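Local coordinates for protein multiheme cytochrome cf (Carboxydothermus ferrireducens DSM 11255, PDB 6QVM) that probably passes electrons at the cell surface through its c-type hemes to insoluble Fe(III), while held in the S-layer, at residues L100-V105 with G125-Q130; R131-L136 with K169-A174; V138-Q143 with N207-K212; G178-R183 with R199-K204. All blocks are in the same frame, centred on the assembly; numbering follows the deposited sequence.

Contact 1 (L100-V105 with G125-Q130)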
loop_
_atom_site.group_PDB
_atom_site.type_symbol
_atom_site.label_atom_id
_atom_site.label_comp_id
_atom_site.label_asym_id
_atom_site.label_seq_id
_atom_site.Cartn_x
_atom_site.Cartn_y
_atom_site.Cartn_z
ATOM N N LEU A 100 21.199 -22.264 29.626
ATOM C CA LEU A 100 20.027 -22.772 30.339
ATOM C C LEU A 100 19.729 -21.918 31.573
ATOM O O LEU A 100 19.727 -22.382 32.716
ATOM C CB LEU A 100 20.235 -24.234 30.720
ATOM C CG LEU A 100 20.244 -25.256 29.583
ATOM C CD1 LEU A 100 20.563 -26.635 30.137
ATOM C CD2 LEU A 100 18.902 -25.260 28.863
ATOM N N THR A 101 19.480 -20.639 31.315
ATOM C CA THR A 101 19.076 -19.732 32.372
ATOM C C THR A 101 17.568 -19.806 32.578
ATOM O O THR A 101 16.812 -20.232 31.699
ATOM C CB THR A 101 19.474 -18.296 32.039
ATOM O OG1 THR A 101 18.603 -17.792 31.020
ATOM C CG2 THR A 101 20.915 -18.239 31.540
ATOM N N GLU A 102 17.135 -19.387 33.770
ATOM C CA GLU A 102 15.707 -19.208 33.998
ATOM C C GLU A 102 15.123 -18.250 32.973
ATOM O O GLU A 102 13.993 -18.434 32.511
ATOM C CB GLU A 102 15.450 -18.688 35.409
ATOM C CG GLU A 102 15.889 -19.608 36.508
ATOM C CD GLU A 102 15.272 -19.223 37.838
ATOM O OE1 GLU A 102 15.081 -20.118 38.691
ATOM O OE2 GLU A 102 14.977 -18.019 38.020
ATOM N N ALA A 103 15.890 -17.221 32.603
ATOM C CA ALA A 103 15.427 -16.229 31.639
ATOM C C ALA A 103 15.112 -16.873 30.291
ATOM O O ALA A 103 14.009 -16.717 29.752
ATOM C CB ALA A 103 16.475 -15.127 31.489
ATOM N N ASN A 104 16.072 -17.623 29.738
ATOM C CA ASN A 104 15.868 -18.244 28.431
ATOM C C ASN A 104 14.701 -19.224 28.452
ATOM O O ASN A 104 13.925 -19.296 27.491
ATOM C CB ASN A 104 17.145 -18.947 27.973
ATOM C CG ASN A 104 18.220 -17.976 27.542
ATOM O OD1 ASN A 104 17.942 -16.821 27.215
ATOM N ND2 ASN A 104 19.458 -18.443 27.527
ATOM N N VAL A 105 14.550 -19.977 29.544
ATOM C CA VAL A 105 13.442 -20.923 29.638
ATOM C C VAL A 105 12.108 -20.188 29.667
ATOM O O VAL A 105 11.151 -20.586 28.992
ATOM C CB VAL A 105 13.618 -21.832 30.868
ATOM C CG1 VAL A 105 12.420 -22.752 31.026
ATOM C CG2 VAL A 105 14.897 -22.638 30.748
ATOM N N GLY A 125 19.569 -16.681 37.640
ATOM C CA GLY A 125 20.381 -17.877 37.732
ATOM C C GLY A 125 20.017 -18.916 36.685
ATOM O O GLY A 125 19.117 -18.746 35.866
ATOM N N ASN A 126 20.757 -20.020 36.724
ATOM C CA ASN A 126 20.498 -21.137 35.831
ATOM C C ASN A 126 19.366 -22.003 36.372
ATOM O O ASN A 126 19.147 -22.098 37.583
ATOM C CB ASN A 126 21.767 -21.963 35.626
ATOM C CG ASN A 126 22.872 -21.164 34.964
ATOM O OD1 ASN A 126 22.700 -19.982 34.674
ATOM N ND2 ASN A 126 24.017 -21.795 34.740
ATOM N N ILE A 127 18.638 -22.635 35.450
ATOM C CA ILE A 127 17.396 -23.314 35.789
ATOM C C ILE A 127 17.681 -24.571 36.604
ATOM O O ILE A 127 18.586 -25.355 36.286
ATOM C CB ILE A 127 16.605 -23.638 34.511
ATOM C CG1 ILE A 127 15.290 -24.340 34.840
ATOM C CG2 ILE A 127 17.435 -24.475 33.545
ATOM C CD1 ILE A 127 14.134 -23.398 35.021
ATOM N N THR A 128 16.901 -24.771 37.661
ATOM C CA THR A 128 16.977 -25.981 38.461
ATOM C C THR A 128 15.762 -26.859 38.193
ATOM O O THR A 128 14.753 -26.415 37.639
ATOM C CB THR A 128 17.073 -25.660 39.959
ATOM O OG1 THR A 128 15.869 -25.023 40.406
ATOM C CG2 THR A 128 18.268 -24.748 40.239
ATOM N N LYS A 129 15.877 -28.120 38.611
ATOM C CA LYS A 129 14.837 -29.106 38.349
ATOM C C LYS A 129 13.506 -28.703 38.969
ATOM O O LYS A 129 12.445 -29.010 38.413
ATOM C CB LYS A 129 15.294 -30.468 38.870
ATOM C CG LYS A 129 14.430 -31.648 38.464
ATOM C CD LYS A 129 15.283 -32.899 38.404
ATOM C CE LYS A 129 14.457 -34.158 38.254
ATOM N NZ LYS A 129 15.350 -35.342 38.145
ATOM N N GLN A 130 13.535 -28.003 40.103
ATOM C CA GLN A 130 12.281 -27.663 40.763
ATOM C C GLN A 130 11.627 -26.445 40.124
ATOM O O GLN A 130 10.398 -26.387 40.025
ATOM C CB GLN A 130 12.503 -27.436 42.260
ATOM C CG GLN A 130 13.346 -26.215 42.608
ATOM C CD GLN A 130 13.519 -26.035 44.098
ATOM O OE1 GLN A 130 12.545 -25.922 44.841
ATOM N NE2 GLN A 130 14.767 -26.022 44.550
HETATM O O HOH W 1 16.350 -22.190 38.818
#

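Contact 2 (R131-L136 with K169-A174)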
loop_
_atom_site.group_PDB
_atom_site.type_symbol
_atom_site.label_atom_id
_atom_site.label_comp_id
_atom_site.label_asym_id
_atom_site.label_seq_id
_atom_site.Cartn_x
_atom_site.Cartn_y
_atom_site.Cartn_z
ATOM N N ARG A 131 12.417 -25.472 39.668
ATOM C CA ARG A 131 11.794 -24.315 39.043
ATOM C C ARG A 131 11.463 -24.566 37.578
ATOM O O ARG A 131 10.606 -23.875 37.017
ATOM C CB ARG A 131 12.671 -23.076 39.220
ATOM C CG ARG A 131 12.146 -22.199 40.352
ATOM C CD ARG A 131 12.976 -20.980 40.668
ATOM N NE ARG A 131 12.666 -19.817 39.832
ATOM C CZ ARG A 131 11.492 -19.183 39.809
ATOM N NH1 ARG A 131 11.321 -18.123 39.033
ATOM N NH2 ARG A 131 10.481 -19.602 40.556
ATOM N N LEU A 132 12.111 -25.548 36.947
ATOM C CA LEU A 132 11.618 -26.020 35.658
ATOM C C LEU A 132 10.228 -26.620 35.802
ATOM O O LEU A 132 9.357 -26.399 34.953
ATOM C CB LEU A 132 12.578 -27.043 35.055
ATOM C CG LEU A 132 12.072 -27.739 33.783
ATOM C CD1 LEU A 132 11.924 -26.739 32.641
ATOM C CD2 LEU A 132 12.981 -28.893 33.382
ATOM N N ALA A 133 10.002 -27.391 36.871
ATOM C CA ALA A 133 8.677 -27.948 37.118
ATOM C C ALA A 133 7.656 -26.852 37.394
ATOM O O ALA A 133 6.478 -27.000 37.050
ATOM C CB ALA A 133 8.731 -28.936 38.282
ATOM N N TYR A 134 8.087 -25.750 38.009
ATOM C CA TYR A 134 7.194 -24.621 38.252
ATOM C C TYR A 134 6.855 -23.904 36.951
ATOM O O TYR A 134 5.678 -23.734 36.609
ATOM C CB TYR A 134 7.841 -23.665 39.254
ATOM C CG TYR A 134 7.063 -22.396 39.522
ATOM C CD1 TYR A 134 5.806 -22.437 40.119
ATOM C CD2 TYR A 134 7.601 -21.151 39.209
ATOM C CE1 TYR A 134 5.101 -21.272 40.380
ATOM C CE2 TYR A 134 6.908 -19.984 39.464
ATOM C CZ TYR A 134 5.659 -20.049 40.049
ATOM O OH TYR A 134 4.968 -18.885 40.303
ATOM N N PHE A 135 7.886 -23.479 36.207
ATOM C CA PHE A 135 7.667 -22.838 34.913
ATOM C C PHE A 135 6.806 -23.711 34.010
ATOM O O PHE A 135 5.978 -23.203 33.245
ATOM C CB PHE A 135 9.001 -22.541 34.224
ATOM C CG PHE A 135 9.837 -21.524 34.925
ATOM C CD1 PHE A 135 9.254 -20.545 35.711
ATOM C CD2 PHE A 135 11.211 -21.536 34.785
ATOM C CE1 PHE A 135 10.038 -19.598 36.355
ATOM C CE2 PHE A 135 12.001 -20.586 35.424
ATOM C CZ PHE A 135 11.412 -19.619 36.211
ATOM N N LEU A 136 6.990 -25.031 34.085
ATOM C CA LEU A 136 6.184 -25.936 33.273
ATOM C C LEU A 136 4.721 -25.917 33.694
ATOM O O LEU A 136 3.829 -26.086 32.854
ATOM C CB LEU A 136 6.739 -27.355 33.364
ATOM C CG LEU A 136 6.154 -28.348 32.364
ATOM C CD1 LEU A 136 6.394 -27.878 30.939
ATOM C CD2 LEU A 136 6.755 -29.715 32.584
ATOM N N LYS A 169 4.484 -29.304 45.000
ATOM C CA LYS A 169 3.421 -30.050 44.333
ATOM C C LYS A 169 3.657 -30.115 42.829
ATOM O O LYS A 169 3.324 -31.115 42.181
ATOM C CB LYS A 169 2.067 -29.423 44.643
ATOM C CG LYS A 169 2.057 -28.568 45.902
ATOM C CD LYS A 169 0.642 -28.343 46.395
ATOM C CE LYS A 169 0.103 -29.588 47.066
ATOM N NZ LYS A 169 -1.368 -29.518 47.257
ATOM N N ALA A 170 4.228 -29.054 42.257
ATOM C CA ALA A 170 4.479 -29.026 40.818
ATOM C C ALA A 170 5.508 -30.075 40.421
ATOM O O ALA A 170 5.364 -30.747 39.392
ATOM C CB ALA A 170 4.946 -27.639 40.388
ATOM N N LEU A 171 6.551 -30.235 41.235
ATOM C CA LEU A 171 7.598 -31.197 40.910
ATOM C C LEU A 171 7.070 -32.628 40.908
ATOM O O LEU A 171 7.565 -33.468 40.152
ATOM C CB LEU A 171 8.758 -31.049 41.893
ATOM C CG LEU A 171 10.064 -31.809 41.656
ATOM C CD1 LEU A 171 10.573 -31.602 40.241
ATOM C CD2 LEU A 171 11.104 -31.348 42.665
ATOM N N VAL A 172 6.071 -32.918 41.743
ATOM C CA VAL A 172 5.498 -34.258 41.777
ATOM C C VAL A 172 4.516 -34.449 40.626
ATOM O O VAL A 172 4.463 -35.519 40.005
ATOM C CB VAL A 172 4.848 -34.521 43.147
ATOM C CG1 VAL A 172 4.270 -35.918 43.203
ATOM C CG2 VAL A 172 5.856 -34.292 44.251
ATOM N N TRP A 173 3.706 -33.427 40.342
ATOM C CA TRP A 173 2.835 -33.460 39.168
ATOM C C TRP A 173 3.639 -33.726 37.902
ATOM O O TRP A 173 3.262 -34.558 37.067
ATOM C CB TRP A 173 2.061 -32.142 39.041
ATOM C CG TRP A 173 1.532 -31.884 37.659
ATOM C CD1 TRP A 173 0.455 -32.482 37.068
ATOM C CD2 TRP A 173 2.058 -30.959 36.697
ATOM N NE1 TRP A 173 0.279 -31.988 35.798
ATOM C CE2 TRP A 173 1.248 -31.051 35.547
ATOM C CE3 TRP A 173 3.135 -30.065 36.694
ATOM C CZ2 TRP A 173 1.479 -30.281 34.410
ATOM C CZ3 TRP A 173 3.359 -29.299 35.565
ATOM C CH2 TRP A 173 2.537 -29.413 34.439
ATOM N N ALA A 174 4.774 -33.042 37.761
ATOM C CA ALA A 174 5.593 -33.196 36.565
ATOM C C ALA A 174 6.170 -34.603 36.444
ATOM O O ALA A 174 6.422 -35.070 35.329
ATOM C CB ALA A 174 6.714 -32.160 36.562
#

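Contact 3 (V138-Q143 with N207-K212)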
loop_
_atom_site.group_PDB
_atom_site.type_symbol
_atom_site.label_atom_id
_atom_site.label_comp_id
_atom_site.label_asym_id
_atom_site.label_seq_id
_atom_site.Cartn_x
_atom_site.Cartn_y
_atom_site.Cartn_z
ATOM N N VAL A 138 3.114 -23.222 35.020
ATOM C CA VAL A 138 2.603 -21.966 34.472
ATOM C C VAL A 138 2.319 -22.120 32.984
ATOM O O VAL A 138 1.203 -21.874 32.512
ATOM C CB VAL A 138 3.597 -20.820 34.725
ATOM C CG1 VAL A 138 3.072 -19.527 34.129
ATOM C CG2 VAL A 138 3.879 -20.665 36.207
ATOM N N ALA A 139 3.330 -22.559 32.233
ATOM C CA ALA A 139 3.213 -22.604 30.780
ATOM C C ALA A 139 2.110 -23.559 30.338
ATOM O O ALA A 139 1.390 -23.277 29.374
ATOM C CB ALA A 139 4.551 -22.983 30.152
ATOM N N LEU A 140 1.969 -24.700 31.014
ATOM C CA LEU A 140 0.870 -25.605 30.695
ATOM C C LEU A 140 -0.439 -25.179 31.344
ATOM O O LEU A 140 -1.440 -25.887 31.192
ATOM C CB LEU A 140 1.208 -27.040 31.102
ATOM C CG LEU A 140 2.300 -27.734 30.285
ATOM C CD1 LEU A 140 2.184 -29.245 30.407
ATOM C CD2 LEU A 140 2.225 -27.297 28.832
ATOM N N LYS A 141 -0.440 -24.058 32.065
ATOM C CA LYS A 141 -1.626 -23.515 32.727
ATOM C C LYS A 141 -2.361 -24.611 33.501
ATOM O O LYS A 141 -3.555 -24.857 33.326
ATOM C CB LYS A 141 -2.545 -22.830 31.717
ATOM C CG LYS A 141 -1.906 -21.662 30.984
ATOM C CD LYS A 141 -2.886 -20.995 30.041
ATOM C CE LYS A 141 -3.516 -21.995 29.092
ATOM N NZ LYS A 141 -4.105 -21.328 27.898
ATOM N N ALA A 142 -1.604 -25.274 34.372
ATOM C CA ALA A 142 -2.072 -26.456 35.083
ATOM C C ALA A 142 -2.064 -26.243 36.592
ATOM O O ALA A 142 -1.875 -27.193 37.355
ATOM C CB ALA A 142 -1.230 -27.675 34.712
ATOM N N GLN A 143 -2.271 -25.000 37.038
ATOM C CA GLN A 143 -2.252 -24.716 38.470
ATOM C C GLN A 143 -3.331 -25.494 39.216
ATOM O O GLN A 143 -3.164 -25.801 40.402
ATOM C CB GLN A 143 -2.419 -23.216 38.721
ATOM C CG GLN A 143 -1.185 -22.375 38.424
ATOM C CD GLN A 143 -1.168 -21.837 37.008
ATOM O OE1 GLN A 143 -1.807 -22.391 36.114
ATOM N NE2 GLN A 143 -0.438 -20.745 36.799
ATOM N N ASN A 207 9.149 -29.556 24.810
ATOM C CA ASN A 207 8.349 -30.334 23.868
ATOM C C ASN A 207 6.916 -30.492 24.361
ATOM O O ASN A 207 5.972 -30.478 23.562
ATOM C CB ASN A 207 8.996 -31.701 23.624
ATOM C CG ASN A 207 10.289 -31.600 22.842
ATOM O OD1 ASN A 207 10.562 -30.578 22.204
ATOM N ND2 ASN A 207 11.102 -32.648 22.904
ATOM N N ALA A 208 6.734 -30.657 25.673
ATOM C CA ALA A 208 5.388 -30.767 26.223
ATOM C C ALA A 208 4.619 -29.456 26.094
ATOM O O ALA A 208 3.399 -29.469 25.895
ATOM C CB ALA A 208 5.452 -31.203 27.685
ATOM N N VAL A 209 5.314 -28.321 26.208
ATOM C CA VAL A 209 4.683 -27.033 25.937
ATOM C C VAL A 209 4.329 -26.917 24.459
ATOM O O VAL A 209 3.242 -26.451 24.099
ATOM C CB VAL A 209 5.599 -25.881 26.390
ATOM C CG1 VAL A 209 4.944 -24.547 26.105
ATOM C CG2 VAL A 209 5.945 -26.012 27.866
ATOM N N GLN A 210 5.235 -27.357 23.580
ATOM C CA GLN A 210 4.965 -27.308 22.145
ATOM C C GLN A 210 3.835 -28.247 21.743
ATOM O O GLN A 210 3.113 -27.969 20.779
ATOM C CB GLN A 210 6.228 -27.644 21.356
ATOM C CG GLN A 210 7.163 -26.470 21.153
ATOM C CD GLN A 210 8.432 -26.861 20.418
ATOM O OE1 GLN A 210 9.093 -27.837 20.772
ATOM N NE2 GLN A 210 8.770 -26.110 19.379
ATOM N N ALA A 211 3.670 -29.362 22.458
ATOM C CA ALA A 211 2.575 -30.275 22.151
ATOM C C ALA A 211 1.230 -29.651 22.498
ATOM O O ALA A 211 0.240 -29.865 21.789
ATOM C CB ALA A 211 2.766 -31.596 22.893
ATOM N N LYS A 212 1.174 -28.872 23.581
ATOM C CA LYS A 212 -0.084 -28.262 23.994
ATOM C C LYS A 212 -0.472 -27.082 23.112
ATOM O O LYS A 212 -1.665 -26.856 22.879
ATOM C CB LYS A 212 -0.005 -27.811 25.453
ATOM C CG LYS A 212 -1.336 -27.320 26.003
ATOM C CD LYS A 212 -1.166 -26.500 27.265
ATOM C CE LYS A 212 -2.444 -25.744 27.596
ATOM N NZ LYS A 212 -3.552 -26.653 27.983
#

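Contact 4 (G178-R183 with R199-K204)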
loop_
_atom_site.group_PDB
_atom_site.type_symbol
_atom_site.label_atom_id
_atom_site.label_comp_id
_atom_site.label_asym_id
_atom_site.label_seq_id
_atom_site.Cartn_x
_atom_site.Cartn_y
_atom_site.Cartn_z
ATOM N N GLY A 178 5.236 -37.547 33.804
ATOM C CA GLY A 178 6.345 -38.003 32.994
ATOM C C GLY A 178 7.173 -36.912 32.353
ATOM O O GLY A 178 8.058 -37.221 31.548
ATOM N N TYR A 179 6.927 -35.644 32.687
ATOM C CA TYR A 179 7.739 -34.564 32.130
ATOM C C TYR A 179 9.139 -34.555 32.732
ATOM O O TYR A 179 10.117 -34.255 32.040
ATOM C CB TYR A 179 7.048 -33.223 32.357
ATOM C CG TYR A 179 5.663 -33.132 31.758
ATOM C CD1 TYR A 179 5.383 -33.683 30.513
ATOM C CD2 TYR A 179 4.632 -32.498 32.441
ATOM C CE1 TYR A 179 4.116 -33.605 29.966
ATOM C CE2 TYR A 179 3.361 -32.413 31.904
ATOM C CZ TYR A 179 3.110 -32.966 30.666
ATOM O OH TYR A 179 1.848 -32.883 30.128
ATOM N N LEU A 180 9.249 -34.863 34.022
ATOM C CA LEU A 180 10.522 -35.056 34.699
ATOM C C LEU A 180 10.520 -36.428 35.360
ATOM O O LEU A 180 9.473 -37.063 35.514
ATOM C CB LEU A 180 10.776 -33.955 35.736
ATOM C CG LEU A 180 10.924 -32.520 35.221
ATOM C CD1 LEU A 180 10.596 -31.514 36.319
ATOM C CD2 LEU A 180 12.330 -32.285 34.687
ATOM N N SER A 181 11.697 -36.882 35.774
ATOM C CA SER A 181 11.839 -38.218 36.322
ATOM C C SER A 181 12.318 -38.156 37.764
ATOM O O SER A 181 12.855 -37.145 38.226
ATOM C CB SER A 181 12.816 -39.058 35.489
ATOM O OG SER A 181 14.108 -38.475 35.482
ATOM N N ALA A 182 12.101 -39.259 38.470
ATOM C CA ALA A 182 12.715 -39.504 39.764
ATOM C C ALA A 182 13.764 -40.599 39.616
ATOM O O ALA A 182 13.878 -41.237 38.567
ATOM C CB ALA A 182 11.662 -39.900 40.803
ATOM N N ARG A 183 14.535 -40.819 40.677
ATOM C CA ARG A 183 15.501 -41.906 40.701
ATOM C C ARG A 183 15.265 -42.777 41.922
ATOM O O ARG A 183 14.949 -42.279 43.007
ATOM C CB ARG A 183 16.945 -41.397 40.691
ATOM C CG ARG A 183 17.171 -40.146 41.470
ATOM C CD ARG A 183 18.657 -39.711 41.392
ATOM N NE ARG A 183 19.460 -40.548 42.268
ATOM C CZ ARG A 183 19.757 -40.230 43.528
ATOM N NH1 ARG A 183 20.471 -41.079 44.258
ATOM N NH2 ARG A 183 19.275 -39.113 44.094
ATOM N N ARG A 199 20.002 -30.126 29.919
ATOM C CA ARG A 199 19.431 -29.747 28.634
ATOM C C ARG A 199 18.343 -30.722 28.190
ATOM O O ARG A 199 17.296 -30.310 27.675
ATOM C CB ARG A 199 20.556 -29.660 27.604
ATOM C CG ARG A 199 20.104 -29.295 26.199
ATOM C CD ARG A 199 21.145 -28.483 25.456
ATOM N NE ARG A 199 20.793 -27.062 25.497
ATOM C CZ ARG A 199 21.605 -26.074 25.886
ATOM N NH1 ARG A 199 22.850 -26.332 26.284
ATOM N NH2 ARG A 199 21.180 -24.814 25.867
ATOM N N THR A 200 18.577 -32.023 28.387
ATOM C CA THR A 200 17.599 -33.040 28.017
ATOM C C THR A 200 16.267 -32.816 28.723
ATOM O O THR A 200 15.201 -32.937 28.108
ATOM C CB THR A 200 18.153 -34.428 28.342
ATOM O OG1 THR A 200 19.249 -34.725 27.469
ATOM C CG2 THR A 200 17.072 -35.500 28.203
ATOM N N GLU A 201 16.312 -32.452 30.007
ATOM C CA GLU A 201 15.080 -32.273 30.769
ATOM C C GLU A 201 14.363 -30.985 30.380
ATOM O O GLU A 201 13.129 -30.951 30.331
ATOM C CB GLU A 201 15.381 -32.300 32.264
ATOM C CG GLU A 201 15.881 -33.656 32.740
ATOM C CD GLU A 201 16.168 -33.684 34.231
ATOM O OE1 GLU A 201 17.074 -32.943 34.676
ATOM O OE2 GLU A 201 15.464 -34.420 34.960
ATOM N N VAL A 202 15.119 -29.920 30.100
ATOM C CA VAL A 202 14.521 -28.679 29.610
ATOM C C VAL A 202 13.822 -28.918 28.277
ATOM O O VAL A 202 12.674 -28.506 28.070
ATOM C CB VAL A 202 15.589 -27.577 29.493
ATOM C CG1 VAL A 202 15.010 -26.347 28.811
ATOM C CG2 VAL A 202 16.137 -27.218 30.864
ATOM N N VAL A 203 14.503 -29.606 27.357
ATOM C CA VAL A 203 13.944 -29.840 26.029
ATOM C C VAL A 203 12.732 -30.759 26.108
ATOM O O VAL A 203 11.735 -30.552 25.408
ATOM C CB VAL A 203 15.033 -30.397 25.095
ATOM C CG1 VAL A 203 14.416 -31.010 23.843
ATOM C CG2 VAL A 203 16.008 -29.301 24.731
ATOM N N LYS A 204 12.786 -31.772 26.973
ATOM C CA LYS A 204 11.623 -32.634 27.159
ATOM C C LYS A 204 10.448 -31.854 27.735
ATOM O O LYS A 204 9.288 -32.152 27.426
ATOM C CB LYS A 204 11.991 -33.817 28.056
ATOM C CG LYS A 204 10.930 -34.903 28.158
ATOM C CD LYS A 204 11.571 -36.268 28.343
ATOM C CE LYS A 204 10.526 -37.342 28.582
ATOM N NZ LYS A 204 9.885 -37.191 29.914
#

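Contact 1 (L100-V105 with G125-Q130)
The flat amide of Asn-126 meets a methyl group: Thr-101 CG2 sits 4.0 Å from Asn-126 OD1, the two side chains lying aslant to one another. The other planar groups here are backbone carbonyls. Gly-125 O receives Glu-102 N in its carbonyl plane at 3.0 Å, nearly straight (177°). Leu-100 O receives Ile-127 N, also at 3.0 Å, from a donor tilted 17° off the plane, and Asn-126 CA adds a C-H...O contact to the same oxygen. These two bonds frame a single antiparallel bridge, with Thr-101 and Asn-126 as its non-hydrogen-bonded pair.

Ile-127 covers the apolar side. Its CG1 is anti to the backbone N (chi1 -180°), which leaves CG2 facing Leu-100 CB at 4.0 Å and Val-105 CG2 at 4.2 Å. Beyond it lie Phe-135 and Leu-132 of helix 129-139 and Val-202 of helix 199-212.

Thr-101 is also the N-cap of helix 102-113, its OG1 accepting Asn-104 N at 2.8 Å. With a valine here, the N-H of Asn-104 would probably lose its acceptor and the first turn its cap.

Glu-102 stretches its chain past Gly-125 O, with CG 3.4 Å from that oxygen. Its carboxylate forms a salt bridge with Arg-131 and accepts from Ser-124 N; a water that also bonds Asn-126 O and Thr-128 N comes doubtfully close to OE1. A buried acid is thus probably kept ionised by the arginine and the N-H of Ser-124, at a junction where one short bridge ties together the starts of two helices.

Contact 2 (R131-L136 with K169-A174)
Ala-133 CB presses into the facing helix, 3.6 Å from Leu-171 CA and 3.8 Å from Leu-171 CD1, and this is the tight part of the contact. Ala-174 CB meets the same methyl at 4.2 Å. Ala-170 CB in turn rests on Ala-133 O, 3.7 Å away. With alanines on both surfaces, the axes of segments 131-136 and 169-174 come within 8.1 Å of each other and cross steeply, at 81°. Helices 129-139 and 165-176 are packed here in a small helical module far from the centre of the chain, consistent with the S-layer-binding part of this cytochrome.

Trp-173 fills the next stretch. CG stands anti to the backbone N (chi1 160°), which swings the six-membered ring toward the facing helix, edge first: CH2 is 3.9 Å from Leu-136 O, CZ3 approaches Ala-133 O, and both oxygens lie near the ring plane. Leu-136 CG adds an apolar contact to CH2. An alanine in place of Trp-173 would probably open a gap beside Leu-136 and leave the carbonyl oxygens of Ala-133 and Leu-136 without the ring edge that covers them.

Packing is looser at Tyr-134, which is partly exposed. Its CB points away from helix 165-176, and it takes part mainly through its backbone, CA standing 4.3 Å from Ala-170 CB.

Contact 3 (V138-Q143 with N207-K212)
Leu-140 and Lys-212 are brought together by complementary torsions. The leucine holds CG anti to its carbonyl carbon (chi1 -69°), and with CD1 turned anti to CA its CD2 is the branch that reaches helix 199-212. The lysine starts with CG anti to the backbone N (chi1 -173°) and runs extended until a bend at its last torsion, crossing the leucine obliquely. The site is the C-terminal end of helix 129-139, where Lys-141, at positive phi, closes the helix with a Schellman motif, set against the last turns of helix 199-212.

Leu-140 CD2 is lodged between two residues one turn apart: it lies 3.8 Å from Val-209 CA and equally 3.8 Å from Lys-212 CD. It also comes 3.8 Å from Ala-208 O, so the methyl covers a stretch of the neighbouring backbone. Val-209 contributes CG2, which lies 4.0 Å from Ala-139 CB and thereby extends the apolar patch toward the more buried side, where Phe-109 of helix 102-113 covers both residues. Ala-139 O accepts from the hydroxyl of Tyr-213, just beyond helix 199-212.

The solvent side is made of the two lysine chains, which cross at about a right angle with CE of Lys-141 4.2 Å from CE of Lys-212. Their ammonium groups are like charges, NZ to NZ 5.4 Å, and both residues are exposed, so water is likely to screen them. Lys-212 runs on past the carbonyl of Leu-140 at the helix end, whose partial negative charge probably favours it: CE is 3.7 Å from Leu-140 O.

Contact 4 (G178-R183 with R199-K204)
A Schellman motif ends helix 165-176 at Gly-178, and the loop it starts, leading to strand 183-185, lies against the early turns of helix 199-212. At the positive phi of Gly-178 (82°) a CB would be jammed against the carbonyl oxygen of the preceding residue, so glycine suits this turn.

Lys-204 reaches across from the helix to the turn. CG lies anti to the backbone N (chi1 -171°), and bends further along at chi2 and chi4 bring the ammonium over the loop backbone. NZ is placed 2.5 Å from Gly-178 O, too short to be taken at face value, and 3.6 Å from Tyr-179 O. The lysine's aliphatic part follows the same backbone, with CG 4.0 Å from Tyr-179 O.

One turn earlier Glu-201 points at the loop and meets Leu-180 at about a right angle. Leu-180 CD2 lies 3.9 Å from Glu-201 CB, the acid's apolar root, while the rest of the leucine packs into the helices behind, on Leu-132, Ala-133 and Leu-171. The carboxylate has Lys-129 as a long, weak ion-pair partner; that lysine also donates to Ser-181 O, so one ammonium joins loop and acid. The hydroxyl of Ser-181 stays at the margin, and among the loop side chains the nearest atom to the carboxylate is Leu-180 CD2, 3.8 Å from Glu-201 OE2.

Overall arrangement
All four contacts lie in one compact group of helices 39 to 49 Å from the centre of the chain, their own centres 11 to 16 Å apart. Helix 129-139 is used by contacts 1, 2 and 3, and helix 199-212 by contacts 3 and 4. Along the chain, contact 1 closes before contacts 2 and 3 open; contacts 2 and 3 interleave, and contact 4 falls within the span of contact 3. Contact 2 touches each of the others: Leu-171 packs on Lys-129 O, Leu-136 meets Val-209, and Ala-174 O probably bonds Leu-180 N. The result is one helical module, plausibly the S-layer-binding unit.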